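Local coordinates for protein dTDP-4-dehydrorhamnose reductase (Sulfolobus tokodaii, PDB 2GGS) that binds NADPH in a Rossmann-type fold and is probably a dTDP-4-dehydrorhamnose reductase, an oxidoreductase of nucleotide-sugar metabolism, at residues H206-R211 with L250-A255. Sequence-based numbering, arbitrary orientation.
Sequences HVAGER and LDSSRA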
loop_
_atom_site.group_PDB
_atom_site.type_symbol
_atom_site.label_atom_id
_atom_site.label_comp_id
_atom_site.label_asym_id
_atom_site.label_seq_id
_atom_site.Cartn_x
_atom_site.Cartn_y
_atom_site.Cartn_z
ATOM N N HIS A 206 10.638 5.121 2.912
ATOM C CA HIS A 206 10.176 4.548 1.636
ATOM C C HIS A 206 10.578 3.105 1.538
ATOM O O HIS A 206 11.772 2.773 1.670
ATOM C CB HIS A 206 10.745 5.305 0.434
ATOM C CG HIS A 206 10.158 6.666 0.260
ATOM N ND1 HIS A 206 10.560 7.532 -0.727
ATOM C CD2 HIS A 206 9.193 7.315 0.967
ATOM C CE1 HIS A 206 9.859 8.656 -0.632
ATOM N NE2 HIS A 206 8.995 8.528 0.362
ATOM N N VAL A 207 9.614 2.226 1.287
ATOM C CA VAL A 207 9.916 0.806 1.081
ATOM C C VAL A 207 9.158 0.357 -0.191
ATOM O O VAL A 207 7.964 0.082 -0.139
ATOM C CB VAL A 207 9.526 -0.093 2.298
ATOM C CG1 VAL A 207 9.936 -1.523 2.057
ATOM C CG2 VAL A 207 10.138 0.409 3.616
ATOM N N ALA A 208 9.851 0.298 -1.335
ATOM C CA ALA A 208 9.237 -0.128 -2.594
ATOM C C ALA A 208 10.259 -0.801 -3.517
ATOM O O ALA A 208 11.407 -1.023 -3.106
ATOM C CB ALA A 208 8.572 1.049 -3.297
ATOM N N GLY A 209 9.825 -1.133 -4.725
ATOM C CA GLY A 209 10.616 -1.968 -5.637
ATOM C C GLY A 209 11.575 -1.144 -6.483
ATOM O O GLY A 209 11.807 0.001 -6.221
ATOM N N GLU A 210 12.144 -1.769 -7.505
ATOM C CA GLU A 210 13.023 -1.062 -8.438
ATOM C C GLU A 210 12.161 -0.303 -9.444
ATOM O O GLU A 210 11.068 -0.761 -9.827
ATOM C CB GLU A 210 13.907 -2.082 -9.176
ATOM C CG GLU A 210 14.812 -2.897 -8.286
ATOM C CD GLU A 210 16.218 -2.314 -8.225
ATOM O OE1 GLU A 210 17.034 -2.852 -7.456
ATOM O OE2 GLU A 210 16.493 -1.300 -8.912
ATOM N N ARG A 211 12.638 0.867 -9.872
ATOM C CA ARG A 211 11.935 1.668 -10.880
ATOM C C ARG A 211 11.768 0.885 -12.198
ATOM O O ARG A 211 12.747 0.356 -12.725
ATOM C CB ARG A 211 12.702 2.958 -11.152
ATOM C CG ARG A 211 12.116 3.835 -12.299
ATOM C CD ARG A 211 12.974 5.129 -12.401
ATOM N NE ARG A 211 12.502 6.077 -13.405
ATOM C CZ ARG A 211 12.791 6.022 -14.705
ATOM N NH1 ARG A 211 13.576 5.066 -15.179
ATOM N NH2 ARG A 211 12.317 6.961 -15.523
ATOM N N LEU A 250 9.898 5.412 -6.287
ATOM C CA LEU A 250 10.463 5.843 -4.994
ATOM C C LEU A 250 11.924 5.487 -4.850
ATOM O O LEU A 250 12.367 4.453 -5.333
ATOM C CB LEU A 250 9.709 5.207 -3.816
ATOM C CG LEU A 250 8.207 5.482 -3.821
ATOM C CD1 LEU A 250 7.698 4.820 -2.494
ATOM C CD2 LEU A 250 7.958 6.991 -3.877
ATOM N N ASP A 251 12.646 6.363 -4.165
ATOM C CA ASP A 251 14.015 6.090 -3.758
ATOM C C ASP A 251 13.970 5.468 -2.375
ATOM O O ASP A 251 13.584 6.132 -1.412
ATOM C CB ASP A 251 14.846 7.384 -3.810
ATOM C CG ASP A 251 16.289 7.165 -3.360
ATOM O OD1 ASP A 251 16.629 6.087 -2.849
ATOM O OD2 ASP A 251 17.085 8.109 -3.486
ATOM N N SER A 252 14.254 4.171 -2.302
ATOM C CA SER A 252 14.202 3.420 -1.033
ATOM C C SER A 252 15.612 3.211 -0.467
ATOM O O SER A 252 15.834 2.268 0.286
ATOM C CB SER A 252 13.482 2.059 -1.177
ATOM O OG SER A 252 12.096 2.199 -1.543
ATOM N N SER A 253 16.551 4.100 -0.819
ATOM C CA SER A 253 17.957 3.900 -0.371
ATOM C C SER A 253 18.088 3.791 1.134
ATOM O O SER A 253 18.858 2.955 1.624
ATOM C CB SER A 253 18.892 4.985 -0.924
ATOM O OG SER A 253 18.879 4.988 -2.348
ATOM N N ARG A 254 17.332 4.607 1.887
ATOM C CA ARG A 254 17.435 4.573 3.348
ATOM C C ARG A 254 17.072 3.206 3.898
ATOM O O ARG A 254 17.738 2.677 4.790
ATOM C CB ARG A 254 16.605 5.674 4.013
ATOM C CG ARG A 254 17.085 7.095 3.677
ATOM C CD ARG A 254 16.643 8.056 4.758
ATOM N NE ARG A 254 17.019 9.430 4.432
ATOM C CZ ARG A 254 17.727 10.230 5.221
ATOM N NH1 ARG A 254 18.153 9.795 6.411
ATOM N NH2 ARG A 254 18.008 11.477 4.821
ATOM N N ALA A 255 15.971 2.639 3.383
ATOM C CA ALA A 255 15.492 1.361 3.852
ATOM C C ALA A 255 16.415 0.226 3.442
ATOM O O ALA A 255 16.531 -0.765 4.165
ATOM C CB ALA A 255 14.038 1.093 3.329
HETATM O O HOH W 1 13.972 4.278 2.043
HETATM O O HOH W 2 11.760 2.006 -4.186
HETATM O O HOH W 3 12.625 2.982 -7.608
#
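Ser-252 OG accepts from Ala-208 N at 2.9 Å, the one strong direct hydrogen bond between the chain leaving edge strand 203-206 and the turn into helix 253-258. With OG turned beside its own backbone N (chi1 -63°), the hydroxyl also lies 3.3 Å from His-206 O, a weak pairing at most, and 2.7 Å from water 2. Water 1 lies 2.7 Å from His-206 O and can donate to it, while accepting from Ala-255 N. Waters 2 and 3 can both link Gly-209 O to Leu-250 O, water 3 only weakly to the former. The His-206 ring lies with one face under the Leu-250 methyls, CD1 4.1 Å above the plane and offset toward the rim. At its edge the ND1 proton is shared between two weak bonds, to Asp-251 O (3.4 Å) and Tyr-118 O, whereas NE2 pairs with Arg-150. Replacing the His-206 ring by an alanine is likely to leave Arg-150 without this partner and open a gap beside the Leu-250 methyls. Asp-251 OD1 accepts from both Ser-253 N and Ser-253 OG, the former closing an Asx turn. Buried main-chain groups are thus paired largely through one hydroxyl and bridging waters.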